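Local coordinates for outer membrane protein (Tpn50) (Borrelia burgdorferi, PDB 3OON) that probably binds peptidoglycan through this OmpA-like C-terminal domain, one part of a longer outer membrane protein, at residues F46-I51 against K87-Q91; N50-H56 against R116-L122; S70-R75 against F94-G98. All coordinates share one frame; numbering follows the deposited sequence.

How the contacts relate
From the N terminus, helix 33-45 runs into 46-51, the first segment to be tied, and strand 51-55 follows. Contact 1 closes the chain from there to the turn 87-91 that precedes strand 92-96. Contact 2, sharing Asn-50 and Ile-51 with it, pairs strand 51-55 with the C-terminal strand 114-122 and so closes the longest loop. Contact 3, helix 63-83 on strand 92-96 and its exit, is nested inside that loop, whereas contact 1 crosses both of the others. Direct bonds join neighbouring contacts: Asn-49 ND2 to Leu-122 O between contacts 1 and 2, and Gly-55 N to Lys-95 O and Glu-54 OE2 to Trp-97 NE1 between contacts 2 and 3.

Contact 1. Residues F46-I51 against K87-Q91; sequences FKKNNI and KDKDQ
Lys-87 sends its ammonium group into the turn at 46-49, where main-chain oxygens hold it. NZ lies 2.7 Å from Phe-46 O and 2.8 Å from Asn-49 O, both hydrogen bonds, and a weak third one goes to Lys-47 O at 3.1 Å. The Asn-49 oxygen takes the ammonium in its carbonyl plane, while at Phe-46 the donor is tilted 16° from that plane. Two good bonds and one weak one bring carbonyl dipoles onto the cation, which would be expected to steady its charge. The chain of Lys-87 bends at chi2 (-71°) and then runs out nearly straight; its CG passes 4.1 Å from Ile-51 CD1 at the bend.

Gln-91 is the second link. Its backbone oxygen accepts the N-H of Ile-51 (N to O 2.8 Å), and its NE2 makes a weak bond to Lys-47 O. The side-chain amide is held at its other end by Asp-88 N, which donates to a lone pair of Gln-91 OE1 at 2.8 Å and 176°. This bond fixes which way the amide is turned and directs NE2 toward the 46-51 turn. A water joins Gln-91 NE2 to Lys-48 O and Asn-50 OD1, and another bridges Asn-50 OD1 to Asp-90 O. Further out, Asn-49 ND2 is bonded to Leu-122 O on the neighbouring strand.

The arrangement is that of two connections leading from helices into adjacent parallel strands, 51-55 and 92-96, fastened together at the edge of the OmpA-like alpha/beta fold.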
loop_
_atom_site.group_PDB
_atom_site.type_symbol
_atom_site.label_atom_id
_atom_site.label_comp_id
_atom_site.label_asym_id
_atom_site.label_seq_id
_atom_site.Cartn_x
_atom_site.Cartn_y
_atom_site.Cartn_z
ATOM N N PHE A 46 12.152 5.011 -1.811
ATOM C CA PHE A 46 11.922 6.430 -2.024
ATOM C C PHE A 46 13.011 7.139 -1.235
ATOM O O PHE A 46 12.767 7.787 -0.213
ATOM C CB PHE A 46 10.506 6.825 -1.581
ATOM C CG PHE A 46 9.429 6.320 -2.498
ATOM C CD1 PHE A 46 8.934 7.123 -3.521
ATOM C CD2 PHE A 46 8.916 5.032 -2.352
ATOM C CE1 PHE A 46 7.931 6.656 -4.381
ATOM C CE2 PHE A 46 7.914 4.559 -3.198
ATOM C CZ PHE A 46 7.419 5.376 -4.212
ATOM N N LYS A 47 14.231 6.991 -1.746
ATOM C CA LYS A 47 15.445 7.388 -1.039
ATOM C C LYS A 47 15.566 8.891 -0.777
ATOM O O LYS A 47 15.983 9.305 0.306
ATOM C CB LYS A 47 16.685 6.867 -1.785
ATOM C CG LYS A 47 16.466 6.595 -3.271
ATOM C CD LYS A 47 17.780 6.361 -3.993
ATOM C CE LYS A 47 17.569 5.582 -5.282
ATOM N NZ LYS A 47 16.389 6.077 -6.044
ATOM N N LYS A 48 15.198 9.700 -1.770
ATOM C CA LYS A 48 15.389 11.153 -1.710
ATOM C C LYS A 48 14.271 11.876 -0.965
ATOM O O LYS A 48 14.438 13.015 -0.529
ATOM C CB LYS A 48 15.535 11.736 -3.119
ATOM C CG LYS A 48 16.969 11.767 -3.641
ATOM C CD LYS A 48 17.059 12.498 -4.974
ATOM C CE LYS A 48 18.469 13.013 -5.235
ATOM N NZ LYS A 48 18.828 14.101 -4.283
ATOM N N ASN A 49 13.132 11.209 -0.811
ATOM C CA ASN A 49 11.956 11.837 -0.203
ATOM C C ASN A 49 12.037 12.059 1.302
ATOM O O ASN A 49 12.540 11.214 2.045
ATOM C CB ASN A 49 10.689 11.044 -0.520
ATOM C CG ASN A 49 10.545 10.746 -1.996
ATOM O OD1 ASN A 49 11.336 9.993 -2.566
ATOM N ND2 ASN A 49 9.545 11.342 -2.626
ATOM N N ASN A 50 11.515 13.205 1.736
ATOM C CA ASN A 50 11.249 13.446 3.142
ATOM C C ASN A 50 9.937 12.771 3.484
ATOM O O ASN A 50 9.138 12.491 2.588
ATOM C CB ASN A 50 11.188 14.949 3.419
ATOM C CG ASN A 50 12.500 15.640 3.085
ATOM O OD1 ASN A 50 13.555 15.225 3.561
ATOM N ND2 ASN A 50 12.445 16.676 2.253
ATOM N N ILE A 51 9.721 12.488 4.763
ATOM C CA ILE A 51 8.454 11.878 5.186
ATOM C C ILE A 51 7.784 12.650 6.319
ATOM O O ILE A 51 8.440 13.346 7.086
ATOM C CB ILE A 51 8.587 10.374 5.591
ATOM C CG1 ILE A 51 9.467 10.189 6.830
ATOM C CG2 ILE A 51 9.092 9.510 4.415
ATOM C CD1 ILE A 51 9.419 8.747 7.378
ATOM N N LYS A 87 15.630 6.100 6.929
ATOM C CA LYS A 87 15.576 7.558 6.861
ATOM C C LYS A 87 16.519 8.151 7.919
ATOM O O LYS A 87 16.789 7.520 8.946
ATOM C CB LYS A 87 14.135 8.073 7.065
ATOM C CG LYS A 87 13.168 7.794 5.907
ATOM C CD LYS A 87 13.467 8.647 4.677
ATOM C CE LYS A 87 13.047 7.952 3.393
ATOM N NZ LYS A 87 13.605 8.654 2.201
ATOM N N ASP A 88 17.035 9.349 7.650
ATOM C CA ASP A 88 17.774 10.112 8.654
ATOM C C ASP A 88 16.818 11.042 9.390
ATOM O O ASP A 88 15.745 11.371 8.871
ATOM C CB ASP A 88 18.893 10.930 8.000
ATOM C CG ASP A 88 20.007 10.062 7.417
ATOM O OD1 ASP A 88 20.308 8.974 7.967
ATOM O OD2 ASP A 88 20.600 10.485 6.403
ATOM N N LYS A 89 17.205 11.501 10.581
ATOM C CA LYS A 89 16.329 12.390 11.361
ATOM C C LYS A 89 16.019 13.692 10.606
ATOM O O LYS A 89 14.959 14.299 10.802
ATOM C CB LYS A 89 16.885 12.650 12.777
ATOM C CG LYS A 89 17.858 13.810 12.878
ATOM C CD LYS A 89 18.045 14.330 14.307
ATOM C CE LYS A 89 18.785 15.663 14.272
ATOM N NZ LYS A 89 19.277 16.151 15.608
ATOM N N ASP A 90 16.953 14.078 9.736
ATOM C CA ASP A 90 16.833 15.220 8.831
ATOM C C ASP A 90 15.628 15.170 7.922
ATOM O O ASP A 90 15.177 16.209 7.441
ATOM C CB ASP A 90 18.035 15.264 7.897
ATOM C CG ASP A 90 19.281 15.704 8.581
ATOM O OD1 ASP A 90 19.206 16.091 9.767
ATOM O OD2 ASP A 90 20.335 15.672 7.921
ATOM N N GLN A 91 15.157 13.957 7.649
ATOM C CA GLN A 91 14.166 13.707 6.608
ATOM C C GLN A 91 12.782 13.473 7.170
ATOM O O GLN A 91 11.869 13.229 6.390
ATOM C CB GLN A 91 14.542 12.474 5.785
ATOM C CG GLN A 91 15.884 12.572 5.073
ATOM C CD GLN A 91 16.252 11.260 4.417
ATOM O OE1 GLN A 91 16.672 10.316 5.084
ATOM N NE2 GLN A 91 16.085 11.190 3.101
HETATM O O HOH W 1 15.235 13.985 1.693
HETATM O O HOH W 2 15.373 16.882 4.381
#

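Contact 2. Residues N50-H56 against R116-L122; sequences NILIEGH and RVEITIL
His-56 and Glu-118 meet across the end of an antiparallel strand pair whose short axes run 4.6 Å apart at 167°. Along the histidine, CB packs 3.7 Å from Arg-116 O, CG nears that oxygen and Arg-116 NH1, ND1 is 3.5 Å from Arg-116 NH1, and CD2 comes nearer to the oxygen, at the ring edge. NE2 donates to the syn lone pair of Glu-118 OE1 at 2.6 Å, that oxygen lying close to the ring plane. Over one ring face lies Arg-116 NH2, 3.3 Å from CE1, with guanidinium and ring planes 43° apart. That NH2 forms a salt bridge with Glu-118 OE2 at 3.0 Å, so the carboxylate is gripped through both oxygens; the Glu-118 chain turns it toward His-56 with a bend at chi2 (94°).

Backbone bonds pair Leu-52 with Thr-120 and Glu-54 with Glu-118. Glu-54 OE1 and Thr-120 OG1 share a water, while Glu-54 OE2 is bonded to Trp-97 NE1. On the opposite sheet face Ile-53 CG2 lies 4.0 Å from Val-117 CG1.

Ile-51, Ile-53 and Ile-119 meet Leu-81, Ala-74 and Ile-77 of helix 63-83, whereas Val-117 meets Phe-17 of strand 12-20; that strand and 92-96 flank the pair.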
loop_
_atom_site.group_PDB
_atom_site.type_symbol
_atom_site.label_atom_id
_atom_site.label_comp_id
_atom_site.label_asym_id
_atom_site.label_seq_id
_atom_site.Cartn_x
_atom_site.Cartn_y
_atom_site.Cartn_z
ATOM N N ASN A 50 11.515 13.205 1.736
ATOM C CA ASN A 50 11.249 13.446 3.142
ATOM C C ASN A 50 9.937 12.771 3.484
ATOM O O ASN A 50 9.138 12.491 2.588
ATOM C CB ASN A 50 11.188 14.949 3.419
ATOM C CG ASN A 50 12.500 15.640 3.085
ATOM O OD1 ASN A 50 13.555 15.225 3.561
ATOM N ND2 ASN A 50 12.445 16.676 2.253
ATOM N N ILE A 51 9.721 12.488 4.763
ATOM C CA ILE A 51 8.454 11.878 5.186
ATOM C C ILE A 51 7.784 12.650 6.319
ATOM O O ILE A 51 8.440 13.346 7.086
ATOM C CB ILE A 51 8.587 10.374 5.591
ATOM C CG1 ILE A 51 9.467 10.189 6.830
ATOM C CG2 ILE A 51 9.092 9.510 4.415
ATOM C CD1 ILE A 51 9.419 8.747 7.378
ATOM N N LEU A 52 6.471 12.513 6.410
ATOM C CA LEU A 52 5.702 13.091 7.507
ATOM C C LEU A 52 5.020 11.950 8.240
ATOM O O LEU A 52 4.332 11.136 7.603
ATOM C CB LEU A 52 4.649 14.053 6.943
ATOM C CG LEU A 52 3.484 14.449 7.858
ATOM C CD1 LEU A 52 3.978 15.326 8.994
ATOM C CD2 LEU A 52 2.443 15.200 7.042
ATOM N N ILE A 53 5.218 11.877 9.558
ATOM C CA ILE A 53 4.618 10.824 10.366
ATOM C C ILE A 53 3.626 11.470 11.314
ATOM O O ILE A 53 3.999 12.361 12.095
ATOM C CB ILE A 53 5.650 10.030 11.192
ATOM C CG1 ILE A 53 6.806 9.555 10.304
ATOM C CG2 ILE A 53 4.950 8.856 11.914
ATOM C CD1 ILE A 53 7.820 8.679 11.029
ATOM N N GLU A 54 2.374 11.024 11.245
ATOM C CA GLU A 54 1.282 11.637 12.004
ATOM C C GLU A 54 0.675 10.643 12.981
ATOM O O GLU A 54 0.290 9.527 12.587
ATOM C CB GLU A 54 0.203 12.160 11.052
ATOM C CG GLU A 54 0.717 13.211 10.074
ATOM C CD GLU A 54 -0.347 13.688 9.123
ATOM O OE1 GLU A 54 -0.485 13.092 8.029
ATOM O OE2 GLU A 54 -1.051 14.658 9.469
ATOM N N GLY A 55 0.625 11.039 14.250
ATOM C CA GLY A 55 0.147 10.183 15.335
ATOM C C GLY A 55 -1.212 10.629 15.836
ATOM O O GLY A 55 -1.606 11.796 15.663
ATOM N N HIS A 56 -1.925 9.695 16.465
ATOM C CA HIS A 56 -3.275 9.932 16.937
ATOM C C HIS A 56 -3.542 9.239 18.265
ATOM O O HIS A 56 -2.956 8.191 18.589
ATOM C CB HIS A 56 -4.319 9.447 15.914
ATOM C CG HIS A 56 -4.169 10.055 14.555
ATOM N ND1 HIS A 56 -4.854 11.185 14.164
ATOM C CD2 HIS A 56 -3.413 9.687 13.495
ATOM C CE1 HIS A 56 -4.527 11.488 12.921
ATOM N NE2 HIS A 56 -3.654 10.593 12.491
ATOM N N ARG A 116 -4.308 4.623 14.866
ATOM C CA ARG A 116 -4.026 5.080 13.520
ATOM C C ARG A 116 -2.698 5.824 13.464
ATOM O O ARG A 116 -2.406 6.670 14.317
ATOM C CB ARG A 116 -5.151 5.994 13.025
ATOM C CG ARG A 116 -6.515 5.298 12.840
ATOM C CD ARG A 116 -7.601 6.300 12.449
ATOM N NE ARG A 116 -7.060 7.365 11.596
ATOM C CZ ARG A 116 -7.004 8.657 11.922
ATOM N NH1 ARG A 116 -7.486 9.093 13.082
ATOM N NH2 ARG A 116 -6.477 9.517 11.063
ATOM N N VAL A 117 -1.895 5.475 12.459
ATOM C CA VAL A 117 -0.673 6.201 12.125
ATOM C C VAL A 117 -0.710 6.400 10.624
ATOM O O VAL A 117 -1.180 5.538 9.875
ATOM C CB VAL A 117 0.637 5.442 12.510
ATOM C CG1 VAL A 117 1.875 6.320 12.247
ATOM C CG2 VAL A 117 0.645 5.029 13.957
ATOM N N GLU A 118 -0.233 7.552 10.182
ATOM C CA GLU A 118 -0.085 7.787 8.770
ATOM C C GLU A 118 1.345 8.189 8.554
ATOM O O GLU A 118 1.937 8.877 9.396
ATOM C CB GLU A 118 -1.015 8.892 8.274
ATOM C CG GLU A 118 -2.491 8.529 8.295
ATOM C CD GLU A 118 -3.172 8.981 9.571
ATOM O OE1 GLU A 118 -2.932 10.145 9.997
ATOM O OE2 GLU A 118 -3.939 8.173 10.145
ATOM N N ILE A 119 1.897 7.740 7.437
ATOM C CA ILE A 119 3.186 8.208 6.974
ATOM C C ILE A 119 3.007 8.652 5.526
ATOM O O ILE A 119 2.492 7.893 4.686
ATOM C CB ILE A 119 4.253 7.115 7.049
ATOM C CG1 ILE A 119 4.514 6.707 8.502
ATOM C CG2 ILE A 119 5.555 7.603 6.398
ATOM C CD1 ILE A 119 5.492 5.541 8.671
ATOM N N THR A 120 3.408 9.878 5.229
ATOM C CA THR A 120 3.328 10.387 3.864
ATOM C C THR A 120 4.718 10.506 3.247
ATOM O O THR A 120 5.599 11.149 3.815
ATOM C CB THR A 120 2.588 11.731 3.812
ATOM O OG1 THR A 120 1.277 11.564 4.369
ATOM C CG2 THR A 120 2.444 12.231 2.370
ATOM N N ILE A 121 4.904 9.870 2.093
ATOM C CA ILE A 121 6.132 10.047 1.322
ATOM C C ILE A 121 5.948 11.357 0.582
ATOM O O ILE A 121 5.151 11.447 -0.359
ATOM C CB ILE A 121 6.396 8.886 0.347
ATOM C CG1 ILE A 121 6.390 7.550 1.102
ATOM C CG2 ILE A 121 7.743 9.088 -0.359
ATOM C CD1 ILE A 121 6.360 6.319 0.193
ATOM N N LEU A 122 6.648 12.387 1.050
ATOM C CA LEU A 122 6.438 13.745 0.555
ATOM C C LEU A 122 7.056 13.926 -0.816
ATOM O O LEU A 122 8.164 13.461 -1.074
ATOM C CB LEU A 122 7.010 14.776 1.534
ATOM C CG LEU A 122 6.453 14.748 2.960
ATOM C CD1 LEU A 122 7.252 15.689 3.842
ATOM C CD2 LEU A 122 4.943 15.089 3.000
HETATM O O HOH W 3 10.349 14.828 -0.307
HETATM O O HOH W 4 1.280 11.360 7.103
HETATM O O HOH W 5 -1.155 6.859 16.608
#

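Contact 3. Residues S70-R75 against F94-G98; sequences SEKRAR and FKGWG. With SO4 (sulfate ion), chain B.
Helix-on-strand packing joins Ser-70 and Gly-96, Ala-74 and Phe-94, within the beta-alpha-beta unit of strand 51-55, helix 63-83 and strand 92-96. The short helix and strand axes approach to 6.4 Å and run roughly antiparallel, at 149°. The closest backbone passage is Glu-71 over Gly-96, with CA atoms 3.9 Å apart; Glu-71 N comes to 3.7 Å from Gly-96 CA, an approach possible because Gly-96 carries no side chain.

At the strand's exit, Gly-98 N donates to Ser-70 OG at 2.9 Å. The hydroxyl also bonds to His-67 O one turn back in the helix.

At the other end Arg-75 lies across Phe-94. Its CG sits over the ring face, 3.8 Å from the centroid and 20° off the normal, a CH-pi contact. Beyond it the chain stays extended, bringing the guanidinium over the CD2 side of the ring with the two planes 30° apart. Glu-71 OE1 holds that guanidinium from its edge through a salt bridge to Arg-75 NE at 3.2 Å, while Ala-74 O lies at the edge of the phenyl ring. Water bridges Glu-71 OE2 to Gly-96 N.

Arg-73, which does not touch 94-98, extends from the helix to bind a sulfate, NH1 to O2 and NH2 to O4, each at 2.9 Å; Arg-115 NE and the backbone N of Glu-58 and Gln-59 also bond to it. Arg-73 is itself steadied by Ser-25 O and His-56 O. The sulfate probably came from the crystallisation liquor, yet its paired grip suggests that the site could accept an anionic group, consistent with the peptidoglycan binding of OmpA-like domains.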
loop_
_atom_site.group_PDB
_atom_site.type_symbol
_atom_site.label_atom_id
_atom_site.label_comp_id
_atom_site.label_asym_id
_atom_site.label_seq_id
_atom_site.Cartn_x
_atom_site.Cartn_y
_atom_site.Cartn_z
ATOM N N SER A 70 0.244 11.593 21.240
ATOM C CA SER A 70 0.107 11.310 19.827
ATOM C C SER A 70 1.417 11.594 19.085
ATOM O O SER A 70 1.789 10.834 18.190
ATOM C CB SER A 70 -1.060 12.110 19.233
ATOM O OG SER A 70 -0.736 13.486 19.134
ATOM N N GLU A 71 2.114 12.663 19.474
ATOM C CA GLU A 71 3.400 12.987 18.857
ATOM C C GLU A 71 4.476 11.959 19.222
ATOM O O GLU A 71 5.284 11.590 18.368
ATOM C CB GLU A 71 3.877 14.417 19.170
ATOM C CG GLU A 71 5.049 14.839 18.257
ATOM C CD GLU A 71 5.672 16.169 18.627
ATOM O OE1 GLU A 71 6.808 16.165 19.150
ATOM O OE2 GLU A 71 5.038 17.214 18.378
ATOM N N LYS A 72 4.472 11.492 20.470
ATOM C CA LYS A 72 5.436 10.471 20.906
ATOM C C LYS A 72 5.226 9.126 20.204
ATOM O O LYS A 72 6.173 8.351 20.035
ATOM C CB LYS A 72 5.419 10.303 22.428
ATOM C CG LYS A 72 5.709 11.603 23.187
ATOM C CD LYS A 72 6.068 11.364 24.639
ATOM C CE LYS A 72 7.563 11.117 24.799
ATOM N NZ LYS A 72 7.995 11.110 26.227
ATOM N N ARG A 73 3.983 8.858 19.802
ATOM C CA ARG A 73 3.660 7.679 18.990
ATOM C C ARG A 73 4.271 7.790 17.590
ATOM O O ARG A 73 4.896 6.841 17.123
ATOM C CB ARG A 73 2.144 7.455 18.911
ATOM C CG ARG A 73 1.609 6.799 20.156
ATOM C CD ARG A 73 0.102 6.656 20.144
ATOM N NE ARG A 73 -0.313 5.984 21.366
ATOM C CZ ARG A 73 -1.555 5.979 21.833
ATOM N NH1 ARG A 73 -2.515 6.608 21.178
ATOM N NH2 ARG A 73 -1.836 5.345 22.960
ATOM N N ALA A 74 4.104 8.944 16.944
ATOM C CA ALA A 74 4.776 9.216 15.668
ATOM C C ALA A 74 6.297 9.072 15.804
ATOM O O ALA A 74 6.968 8.486 14.943
ATOM C CB ALA A 74 4.408 10.618 15.161
ATOM N N ARG A 75 6.834 9.616 16.888
ATOM C CA ARG A 75 8.276 9.538 17.152
ATOM C C ARG A 75 8.787 8.116 17.395
ATOM O O ARG A 75 9.884 7.773 16.945
ATOM C CB ARG A 75 8.667 10.479 18.294
ATOM C CG ARG A 75 8.751 11.905 17.824
ATOM C CD ARG A 75 9.232 12.880 18.883
ATOM N NE ARG A 75 9.202 14.235 18.336
ATOM C CZ ARG A 75 10.184 14.791 17.631
ATOM N NH1 ARG A 75 11.314 14.126 17.388
ATOM N NH2 ARG A 75 10.037 16.026 17.173
ATOM N N PHE A 94 7.412 15.098 12.290
ATOM C CA PHE A 94 6.565 14.397 13.260
ATOM C C PHE A 94 5.418 15.306 13.654
ATOM O O PHE A 94 5.649 16.445 14.072
ATOM C CB PHE A 94 7.357 14.058 14.525
ATOM C CG PHE A 94 8.515 13.143 14.304
ATOM C CD1 PHE A 94 8.327 11.764 14.247
ATOM C CD2 PHE A 94 9.806 13.652 14.181
ATOM C CE1 PHE A 94 9.413 10.896 14.062
ATOM C CE2 PHE A 94 10.900 12.800 13.992
ATOM C CZ PHE A 94 10.702 11.416 13.936
ATOM N N LYS A 95 4.190 14.810 13.534
ATOM C CA LYS A 95 3.005 15.576 13.874
ATOM C C LYS A 95 2.076 14.757 14.768
ATOM O O LYS A 95 1.740 13.622 14.443
ATOM C CB LYS A 95 2.258 15.981 12.593
ATOM C CG LYS A 95 0.852 16.521 12.784
ATOM C CD LYS A 95 0.858 17.969 13.204
ATOM C CE LYS A 95 -0.468 18.640 12.903
ATOM N NZ LYS A 95 -0.571 19.958 13.594
ATOM N N GLY A 96 1.661 15.339 15.886
ATOM C CA GLY A 96 0.641 14.714 16.731
ATOM C C GLY A 96 -0.672 15.465 16.590
ATOM O O GLY A 96 -0.692 16.697 16.671
ATOM N N TRP A 97 -1.765 14.731 16.366
ATOM C CA TRP A 97 -3.094 15.326 16.222
ATOM C C TRP A 97 -3.939 15.194 17.487
ATOM O O TRP A 97 -5.108 15.605 17.521
ATOM C CB TRP A 97 -3.830 14.652 15.064
ATOM C CG TRP A 97 -3.374 15.105 13.737
ATOM C CD1 TRP A 97 -2.583 14.413 12.867
ATOM C CD2 TRP A 97 -3.666 16.354 13.110
ATOM N NE1 TRP A 97 -2.368 15.153 11.730
ATOM C CE2 TRP A 97 -3.022 16.349 11.851
ATOM C CE3 TRP A 97 -4.415 17.481 13.486
ATOM C CZ2 TRP A 97 -3.102 17.428 10.962
ATOM C CZ3 TRP A 97 -4.489 18.557 12.602
ATOM C CH2 TRP A 97 -3.836 18.519 11.354
ATOM N N GLY A 98 -3.350 14.595 18.512
ATOM C CA GLY A 98 -4.108 14.138 19.662
ATOM C C GLY A 98 -5.349 13.380 19.195
ATOM O O GLY A 98 -5.276 12.545 18.298
HETATM S S SO4 B . -5.441 6.586 23.564
HETATM O O1 SO4 B . -6.393 5.546 23.950
HETATM O O2 SO4 B . -5.240 6.573 22.120
HETATM O O3 SO4 B . -5.997 7.873 23.977
HETATM O O4 SO4 B . -4.184 6.354 24.267
HETATM O O HOH W 6 2.740 17.870 16.691
HETATM O O HOH W 7 7.612 17.508 16.013
#